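Local coordinates for protein (S)-ureidoglycine--glyoxylate transaminase (Bacillus subtilis, PDB 3ISL) that transfers the amino group of (S)-ureidoglycine to glyoxylate, using pyridoxal 5'-phosphate, to give oxalurate and glycine in purine breakdown, at residues A[66-71]-A[204-209]; A[75-80]-A[249-254]; A[172-177]-A[191-196]. All blocks are in the same frame, centred on the assembly; numbering follows the deposited sequence.

In the fold
From the N terminus, the chain runs through the outermost strand 63-68 into helix 71-82, supplying the first halves of interactions 1 and 2. Much later, strand 168-172 ends at the cofactor, and interaction 3 closes a short loop of 13 residues by bringing 172-177 against 191-196. Strand 206-211 follows; its start closes interaction 1 over 132 residues. Interaction 2 closes last, over 168 residues, when 249-254 reaches helix 71-82. Interactions 1 and 2 therefore cross, and both enclose interaction 3. Interactions 1 and 3 share the central sheet and the pyridoxal phosphate, while interactions 1 and 2 meet through Ile-67, Ile-209, Phe-249 and Leu-251 and both touch the second subunit.

Interaction 1 (A[66-71]-A[204-209]); sequences PIDGTS and SGMAPI. With PLP (pyridoxal-5'-phosphate), chain C.
Ile-67 and Ala-207 form an antiparallel hydrogen-bonded pair, with Ile-67 N to Ala-207 O at 2.9 Å and Ala-207 N to Ile-67 O at 3.0 Å, where strands 66-68 and 206-209 run at 151°. The pair joins the outermost strand of the central sheet of a fold type I aminotransferase to its neighbour. Pro-66 and Met-206 share one face. The methionine chain, extended beyond CG (chi2 -176°), lies alongside the proline ring and points the same way, its CE 3.9 Å from Pro-66 CG. Farther along, the same methyl lies beside the Asp-68 carboxylate. An alanine in place of Met-206 would probably leave Pro-66 CG, and Met-272 and Leu-273 of helix 270-286, without the thioether chain that packs on them. Ile-67 and Ala-207 turn to the other face, where Ile-67 CG2 meets Ile-209 CD1 at 3.8 Å, the two isoleucine side chains crossing at about a right angle. Beyond the strand the chain turns through Gly-69 to Thr-70, the N-cap of helix 71-82, which sets the helix start at the cofactor phosphate. Ser-71 donates to phosphate oxygen O3P from its hydroxyl and, weakly, from its backbone N; Thr-70 OG1 also lies against O2P, at a distance too short to be trusted in detail. The Ala-207 methyl packs against this turn: its CB sits 3.4 Å from Thr-70 O and 3.6 Å from Ser-71 CA.

Interaction 2 (A[75-80]-A[249-254]); sequences IEAVLA and FDLSQL
Phe-249 and Ala-77 meet at close quarters, with CB of Phe-249 3.3 Å from CB of Ala-77, and this pair together with Leu-251 makes up most of the contact. Here the chain leading into helix 251-257 comes against helix 71-82, whose alanine lets the backbones approach closely. The phenylalanine CG is anti to its own carbonyl carbon (chi1 -59°), which swings the ring away from that carbon and on toward Glu-76, while Phe-249 O stays 3.5 Å from Ala-77 CB. The ring reaches, obliquely, the aliphatic part of Glu-76, where CD2 of Phe-249 is 4.0 Å from CG of Glu-76. It also stacks on Phe-249 of the second subunit. Leu-251 spreads its two methyls over Ala-77 and Val-78: its CD2 touches Ala-77 CB at 3.8 Å, while CD1 rests on Val-78 CA at 3.8 Å and on the Val-78 CG2 methyl. Asp-250, between these two apolar residues, turns the other way as N-cap of helix 251-257, weakly capping Ser-252 N, and pairs with Arg-107 of the second subunit. The Glu-76 carboxylate is gripped by Tyr-108 and by Ser-246 and Tyr-248 N of the second subunit. No hydrogen bond links the two segments, so shape and apolar contact alone join them, while the carboxylates of Glu-76 and Asp-250, beside the apolar contact, both reach partners on the second subunit.

Interaction 3 (A[172-177]-A[191-196]); sequences DAVATI and AAIGGT. With PLP (pyridoxal-5'-phosphate), chain C.
Ala-173 and Ile-193 are joined by the one hydrogen bond between the segments, Ala-173 N to Ile-193 O at 2.9 Å; with the parallel pairing of Asp-172 and Ile-193 it ties neighbouring strands of the sheet beside the cofactor. A second set of bonds shapes the loop 172-177 itself. Asp-172 OD1 accepts from Val-174 N at 3.0 Å, an Asx turn, and Ala-173 O takes Ile-177 N. With CG anti to the backbone N (chi1 157°), the aspartate can hold this turn with OD1 and place OD2 2.8 Å from N1 of the pyridoxal phosphate, the aspartate–pyridine pairing familiar in fold type I enzymes. The turn thus probably helps to hold the rotation of the carboxylate whose OD2 faces the ring nitrogen. Apolar contacts form the third group. Val-174 divides its branches: CG1 lies over the pyridine face, 3.8 Å from C5, and CG2 rests on the peptide of Gly-194, 3.6 Å from its C. Ile-177 CG2 closes down on Gly-194 CA at 4.0 Å. The closeness of Ile-177 CG2 to Gly-194 and of Val-174 CG1 to Gly-195 is consistent with glycine at both positions. Strand 191-193 runs between the parallel strand 168-172 and the antiparallel strand 206-211, and helix 71-82 packs across them, with Ile-75 on Asp-172 and Val-78 on Ile-193.

Interaction 1 (A[66-71]-A[204-209])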
loop_
_atom_site.group_PDB
_atom_site.type_symbol
_atom_site.label_atom_id
_atom_site.label_comp_id
_atom_site.label_asym_id
_atom_site.label_seq_id
_atom_site.Cartn_x
_atom_site.Cartn_y
_atom_site.Cartn_z
ATOM N N PRO A 66 -3.060 -10.764 2.926
ATOM C CA PRO A 66 -2.091 -9.706 2.636
ATOM C C PRO A 66 -2.274 -8.452 3.529
ATOM O O PRO A 66 -3.337 -8.193 4.010
ATOM C CB PRO A 66 -2.416 -9.313 1.183
ATOM C CG PRO A 66 -3.801 -9.669 1.008
ATOM C CD PRO A 66 -4.160 -10.795 1.955
ATOM N N ILE A 67 -1.228 -7.684 3.713
ATOM C CA ILE A 67 -1.431 -6.369 4.291
ATOM C C ILE A 67 -1.102 -5.351 3.175
ATOM O O ILE A 67 -0.365 -5.655 2.203
ATOM C CB ILE A 67 -0.588 -6.106 5.631
ATOM C CG1 ILE A 67 0.872 -5.983 5.328
ATOM C CG2 ILE A 67 -0.783 -7.127 6.776
ATOM C CD1 ILE A 67 1.315 -4.486 5.435
ATOM N N ASP A 68 -1.607 -4.134 3.325
ATOM C CA ASP A 68 -1.596 -3.207 2.210
ATOM C C ASP A 68 -0.368 -2.384 2.501
ATOM O O ASP A 68 -0.330 -1.630 3.464
ATOM C CB ASP A 68 -2.894 -2.376 2.220
ATOM C CG ASP A 68 -4.123 -3.183 1.822
ATOM O OD1 ASP A 68 -5.250 -2.628 1.845
ATOM O OD2 ASP A 68 -3.949 -4.401 1.529
ATOM N N GLY A 69 0.686 -2.553 1.735
ATOM C CA GLY A 69 1.911 -1.842 2.057
ATOM C C GLY A 69 2.887 -2.597 1.235
ATOM O O GLY A 69 2.577 -3.723 0.794
ATOM N N THR A 70 4.051 -2.015 1.006
ATOM C CA THR A 70 5.104 -2.811 0.405
ATOM C C THR A 70 5.512 -3.973 1.349
ATOM O O THR A 70 4.996 -4.109 2.511
ATOM C CB THR A 70 6.295 -1.922 -0.193
ATOM O OG1 THR A 70 7.371 -1.755 0.748
ATOM C CG2 THR A 70 5.776 -0.559 -0.633
ATOM N N SER A 71 6.395 -4.833 0.838
ATOM C CA SER A 71 6.801 -6.006 1.570
ATOM C C SER A 71 7.262 -5.654 2.982
ATOM O O SER A 71 6.966 -6.350 3.946
ATOM C CB SER A 71 7.938 -6.642 0.831
ATOM O OG SER A 71 7.635 -6.673 -0.532
ATOM N N SER A 204 4.064 -4.238 -7.223
ATOM C CA SER A 204 4.557 -4.060 -5.846
ATOM C C SER A 204 3.516 -3.255 -5.126
ATOM O O SER A 204 2.720 -2.582 -5.785
ATOM C CB SER A 204 5.878 -3.324 -5.856
ATOM O OG SER A 204 5.817 -2.510 -7.013
ATOM N N GLY A 205 3.552 -3.294 -3.805
ATOM C CA GLY A 205 2.527 -2.629 -3.010
ATOM C C GLY A 205 1.534 -3.516 -2.274
ATOM O O GLY A 205 0.491 -3.038 -1.792
ATOM N N MET A 206 1.871 -4.811 -2.113
ATOM C CA MET A 206 1.169 -5.592 -1.083
ATOM C C MET A 206 2.110 -6.610 -0.545
ATOM O O MET A 206 3.110 -6.926 -1.226
ATOM C CB MET A 206 -0.132 -6.228 -1.596
ATOM C CG MET A 206 -1.469 -5.592 -1.066
ATOM S SD MET A 206 -2.624 -6.721 -1.816
ATOM C CE MET A 206 -4.223 -6.441 -1.059
ATOM N N ALA A 207 1.832 -7.067 0.693
ATOM C CA ALA A 207 2.714 -7.955 1.395
ATOM C C ALA A 207 1.899 -9.121 2.015
ATOM O O ALA A 207 1.273 -8.963 3.042
ATOM C CB ALA A 207 3.468 -7.186 2.471
ATOM N N PRO A 208 1.880 -10.274 1.364
ATOM C CA PRO A 208 1.229 -11.494 1.908
ATOM C C PRO A 208 1.980 -11.990 3.145
ATOM O O PRO A 208 3.216 -12.110 3.118
ATOM C CB PRO A 208 1.399 -12.552 0.794
ATOM C CG PRO A 208 1.861 -11.831 -0.403
ATOM C CD PRO A 208 2.477 -10.492 0.043
ATOM N N ILE A 209 1.230 -12.292 4.186
ATOM C CA ILE A 209 1.828 -12.767 5.437
ATOM C C ILE A 209 1.145 -14.016 5.844
ATOM O O ILE A 209 0.000 -14.231 5.477
ATOM C CB ILE A 209 1.767 -11.735 6.605
ATOM C CG1 ILE A 209 0.334 -11.439 7.010
ATOM C CG2 ILE A 209 2.465 -10.436 6.233
ATOM C CD1 ILE A 209 0.217 -10.469 8.266
HETATM N N1 PLP C . 13.172 -7.910 1.898
HETATM C C2 PLP C . 13.984 -8.581 0.868
HETATM C C2A PLP C . 14.719 -9.767 1.064
HETATM C C3 PLP C . 14.102 -8.066 -0.429
HETATM O O3 PLP C . 14.851 -8.695 -1.391
HETATM C C4 PLP C . 13.449 -6.921 -0.827
HETATM C C4A PLP C . 13.607 -6.409 -2.311
HETATM C C5 PLP C . 12.660 -6.261 0.107
HETATM C C6 PLP C . 12.514 -6.711 1.458
HETATM C C5A PLP C . 12.019 -4.994 -0.353
HETATM O O4P PLP C . 10.687 -5.033 -0.137
HETATM P P PLP C . 9.966 -3.739 -0.688
HETATM O O1P PLP C . 10.895 -2.871 -1.530
HETATM O O2P PLP C . 9.398 -3.093 0.734
HETATM O O3P PLP C . 8.604 -4.211 -1.550
#

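Interaction 2 (A[75-80]-A[249-254])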
loop_
_atom_site.group_PDB
_atom_site.type_symbol
_atom_site.label_atom_id
_atom_site.label_comp_id
_atom_site.label_asym_id
_atom_site.label_seq_id
_atom_site.Cartn_x
_atom_site.Cartn_y
_atom_site.Cartn_z
ATOM N N ILE A 75 6.603 -6.785 6.811
ATOM C CA ILE A 75 7.589 -7.183 7.796
ATOM C C ILE A 75 7.439 -6.377 9.098
ATOM O O ILE A 75 7.455 -6.940 10.191
ATOM C CB ILE A 75 8.995 -6.993 7.247
ATOM C CG1 ILE A 75 9.226 -7.922 6.018
ATOM C CG2 ILE A 75 10.022 -7.177 8.421
ATOM C CD1 ILE A 75 10.634 -7.704 5.326
ATOM N N GLU A 76 7.292 -5.053 8.965
ATOM C CA GLU A 76 7.085 -4.181 10.089
ATOM C C GLU A 76 5.812 -4.519 10.897
ATOM O O GLU A 76 5.863 -4.573 12.160
ATOM C CB GLU A 76 7.136 -2.690 9.653
ATOM C CG GLU A 76 6.989 -1.702 10.860
ATOM C CD GLU A 76 7.448 -0.293 10.534
ATOM O OE1 GLU A 76 7.139 0.628 11.308
ATOM O OE2 GLU A 76 8.142 -0.094 9.517
ATOM N N ALA A 77 4.701 -4.794 10.205
ATOM C CA ALA A 77 3.447 -5.121 10.909
ATOM C C ALA A 77 3.634 -6.402 11.746
ATOM O O ALA A 77 3.226 -6.444 12.907
ATOM C CB ALA A 77 2.267 -5.257 9.950
ATOM N N VAL A 78 4.263 -7.439 11.172
ATOM C CA VAL A 78 4.514 -8.637 11.955
ATOM C C VAL A 78 5.416 -8.255 13.146
ATOM O O VAL A 78 5.044 -8.506 14.292
ATOM C CB VAL A 78 5.097 -9.794 11.136
ATOM C CG1 VAL A 78 5.500 -10.962 12.080
ATOM C CG2 VAL A 78 4.081 -10.303 10.063
ATOM N N LEU A 79 6.567 -7.617 12.909
ATOM C CA LEU A 79 7.483 -7.359 14.037
ATOM C C LEU A 79 6.879 -6.399 15.090
ATOM O O LEU A 79 7.068 -6.604 16.294
ATOM C CB LEU A 79 8.815 -6.845 13.532
ATOM C CG LEU A 79 9.642 -7.882 12.759
ATOM C CD1 LEU A 79 10.769 -7.191 12.108
ATOM C CD2 LEU A 79 10.123 -8.966 13.755
ATOM N N ALA A 80 6.176 -5.375 14.647
ATOM C CA ALA A 80 5.438 -4.470 15.540
ATOM C C ALA A 80 4.472 -5.235 16.456
ATOM O O ALA A 80 4.327 -4.912 17.633
ATOM C CB ALA A 80 4.654 -3.406 14.726
ATOM N N PHE A 249 -0.507 -1.103 11.141
ATOM C CA PHE A 249 0.142 -2.442 11.207
ATOM C C PHE A 249 -0.318 -3.342 12.382
ATOM O O PHE A 249 0.369 -4.305 12.739
ATOM C CB PHE A 249 1.686 -2.282 11.178
ATOM C CG PHE A 249 2.219 -1.578 9.931
ATOM C CD1 PHE A 249 1.685 -1.855 8.655
ATOM C CD2 PHE A 249 3.240 -0.638 10.042
ATOM C CE1 PHE A 249 2.164 -1.199 7.505
ATOM C CE2 PHE A 249 3.737 0.027 8.899
ATOM C CZ PHE A 249 3.179 -0.242 7.635
ATOM N N ASP A 250 -1.479 -3.022 12.990
ATOM C CA ASP A 250 -2.010 -3.788 14.142
ATOM C C ASP A 250 -2.671 -5.125 13.665
ATOM O O ASP A 250 -3.863 -5.140 13.290
ATOM C CB ASP A 250 -2.989 -2.916 14.970
ATOM C CG ASP A 250 -3.452 -3.602 16.308
ATOM O OD1 ASP A 250 -4.032 -2.873 17.181
ATOM O OD2 ASP A 250 -3.213 -4.847 16.484
ATOM N N LEU A 251 -1.901 -6.221 13.647
ATOM C CA LEU A 251 -2.409 -7.520 13.116
ATOM C C LEU A 251 -3.649 -8.037 13.855
ATOM O O LEU A 251 -4.411 -8.829 13.325
ATOM C CB LEU A 251 -1.302 -8.613 13.099
ATOM C CG LEU A 251 -0.064 -8.310 12.259
ATOM C CD1 LEU A 251 0.838 -9.519 12.196
ATOM C CD2 LEU A 251 -0.379 -7.816 10.823
ATOM N N SER A 252 -3.801 -7.605 15.109
ATOM C CA SER A 252 -4.950 -7.942 15.967
ATOM C C SER A 252 -6.263 -7.342 15.448
ATOM O O SER A 252 -7.329 -7.938 15.630
ATOM C CB SER A 252 -4.749 -7.405 17.382
ATOM O OG SER A 252 -5.758 -7.923 18.185
ATOM N N GLN A 253 -6.167 -6.143 14.867
ATOM C CA GLN A 253 -7.276 -5.523 14.163
ATOM C C GLN A 253 -7.354 -6.082 12.757
ATOM O O GLN A 253 -8.466 -6.316 12.264
ATOM C CB GLN A 253 -7.125 -4.004 14.110
ATOM C CG GLN A 253 -7.037 -3.376 15.508
ATOM C CD GLN A 253 -7.035 -1.881 15.443
ATOM O OE1 GLN A 253 -8.080 -1.261 15.189
ATOM N NE2 GLN A 253 -5.873 -1.270 15.711
ATOM N N LEU A 254 -6.195 -6.304 12.118
ATOM C CA LEU A 254 -6.171 -6.902 10.764
ATOM C C LEU A 254 -6.753 -8.342 10.712
ATOM O O LEU A 254 -7.329 -8.746 9.678
ATOM C CB LEU A 254 -4.789 -6.799 10.129
ATOM C CG LEU A 254 -4.654 -5.357 9.631
ATOM C CD1 LEU A 254 -3.223 -4.925 9.423
ATOM C CD2 LEU A 254 -5.494 -5.182 8.351
#

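Interaction 3 (A[172-177]-A[191-196])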
loop_
_atom_site.group_PDB
_atom_site.type_symbol
_atom_site.label_atom_id
_atom_site.label_comp_id
_atom_site.label_asym_id
_atom_site.label_seq_id
_atom_site.Cartn_x
_atom_site.Cartn_y
_atom_site.Cartn_z
ATOM N N ASP A 172 11.766 -13.270 6.624
ATOM C CA ASP A 172 11.478 -12.445 5.477
ATOM C C ASP A 172 11.698 -13.381 4.267
ATOM O O ASP A 172 12.856 -13.713 3.951
ATOM C CB ASP A 172 12.425 -11.210 5.530
ATOM C CG ASP A 172 12.662 -10.537 4.186
ATOM O OD1 ASP A 172 12.264 -11.006 3.115
ATOM O OD2 ASP A 172 13.342 -9.523 4.192
ATOM N N ALA A 173 10.600 -13.860 3.638
ATOM C CA ALA A 173 10.694 -14.677 2.413
ATOM C C ALA A 173 10.315 -13.822 1.170
ATOM O O ALA A 173 9.763 -14.322 0.212
ATOM C CB ALA A 173 9.838 -15.976 2.518
ATOM N N VAL A 174 10.599 -12.531 1.201
ATOM C CA VAL A 174 10.068 -11.612 0.202
ATOM C C VAL A 174 10.624 -11.955 -1.209
ATOM O O VAL A 174 9.913 -11.887 -2.193
ATOM C CB VAL A 174 10.370 -10.134 0.602
ATOM C CG1 VAL A 174 10.425 -9.247 -0.613
ATOM C CG2 VAL A 174 9.374 -9.595 1.678
ATOM N N ALA A 175 11.914 -12.281 -1.278
ATOM C CA ALA A 175 12.566 -12.544 -2.533
ATOM C C ALA A 175 12.437 -13.975 -2.975
ATOM O O ALA A 175 12.837 -14.280 -4.083
ATOM C CB ALA A 175 14.066 -12.236 -2.424
ATOM N N THR A 176 12.079 -14.874 -2.076
ATOM C CA THR A 176 12.067 -16.318 -2.407
ATOM C C THR A 176 10.636 -16.832 -2.649
ATOM O O THR A 176 10.444 -17.761 -3.411
ATOM C CB THR A 176 12.732 -17.191 -1.329
ATOM O OG1 THR A 176 12.104 -16.876 -0.103
ATOM C CG2 THR A 176 14.211 -16.826 -1.214
ATOM N N ILE A 177 9.627 -16.211 -2.035
ATOM C CA ILE A 177 8.309 -16.840 -2.137
ATOM C C ILE A 177 7.863 -16.920 -3.617
ATOM O O ILE A 177 7.970 -15.912 -4.381
ATOM C CB ILE A 177 7.246 -16.033 -1.308
ATOM C CG1 ILE A 177 5.947 -16.875 -1.026
ATOM C CG2 ILE A 177 6.936 -14.581 -1.965
ATOM C CD1 ILE A 177 6.189 -18.306 -0.380
ATOM N N ALA A 191 6.161 -17.116 11.606
ATOM C CA ALA A 191 5.602 -16.121 10.752
ATOM C C ALA A 191 6.491 -15.928 9.557
ATOM O O ALA A 191 7.762 -15.953 9.684
ATOM C CB ALA A 191 5.380 -14.747 11.528
ATOM N N ALA A 192 5.859 -15.758 8.372
ATOM C CA ALA A 192 6.609 -15.536 7.119
ATOM C C ALA A 192 5.947 -14.368 6.416
ATOM O O ALA A 192 4.752 -14.257 6.422
ATOM C CB ALA A 192 6.581 -16.761 6.195
ATOM N N ILE A 193 6.746 -13.520 5.776
ATOM C CA ILE A 193 6.175 -12.432 5.049
ATOM C C ILE A 193 6.721 -12.526 3.664
ATOM O O ILE A 193 7.941 -12.666 3.450
ATOM C CB ILE A 193 6.627 -11.049 5.643
ATOM C CG1 ILE A 193 6.307 -10.928 7.150
ATOM C CG2 ILE A 193 6.118 -9.903 4.742
ATOM C CD1 ILE A 193 7.560 -11.181 8.158
ATOM N N GLY A 194 5.825 -12.408 2.703
ATOM C CA GLY A 194 6.234 -12.354 1.290
ATOM C C GLY A 194 6.142 -10.970 0.715
ATOM O O GLY A 194 5.718 -10.022 1.394
ATOM N N GLY A 195 6.546 -10.831 -0.544
ATOM C CA GLY A 195 6.236 -9.632 -1.331
ATOM C C GLY A 195 5.695 -10.027 -2.682
ATOM O O GLY A 195 5.719 -11.204 -3.065
ATOM N N THR A 196 5.159 -9.077 -3.419
ATOM C CA THR A 196 4.459 -9.412 -4.656
ATOM C C THR A 196 5.287 -9.214 -5.936
ATOM O O THR A 196 5.051 -9.924 -6.926
ATOM C CB THR A 196 3.197 -8.523 -4.793
ATOM O OG1 THR A 196 3.509 -7.194 -4.342
ATOM C CG2 THR A 196 2.099 -9.040 -3.897
HETATM N N1 PLP C . 13.172 -7.910 1.898
HETATM C C2 PLP C . 13.984 -8.581 0.868
HETATM C C2A PLP C . 14.719 -9.767 1.064
HETATM C C3 PLP C . 14.102 -8.066 -0.429
HETATM O O3 PLP C . 14.851 -8.695 -1.391
HETATM C C4 PLP C . 13.449 -6.921 -0.827
HETATM C C4A PLP C . 13.607 -6.409 -2.311
HETATM C C5 PLP C . 12.660 -6.261 0.107
HETATM C C6 PLP C . 12.514 -6.711 1.458
HETATM C C5A PLP C . 12.019 -4.994 -0.353
HETATM O O4P PLP C . 10.687 -5.033 -0.137
HETATM P P PLP C . 9.966 -3.739 -0.688
HETATM O O1P PLP C . 10.895 -2.871 -1.530
HETATM O O2P PLP C . 9.398 -3.093 0.734
HETATM O O3P PLP C . 8.604 -4.211 -1.550
#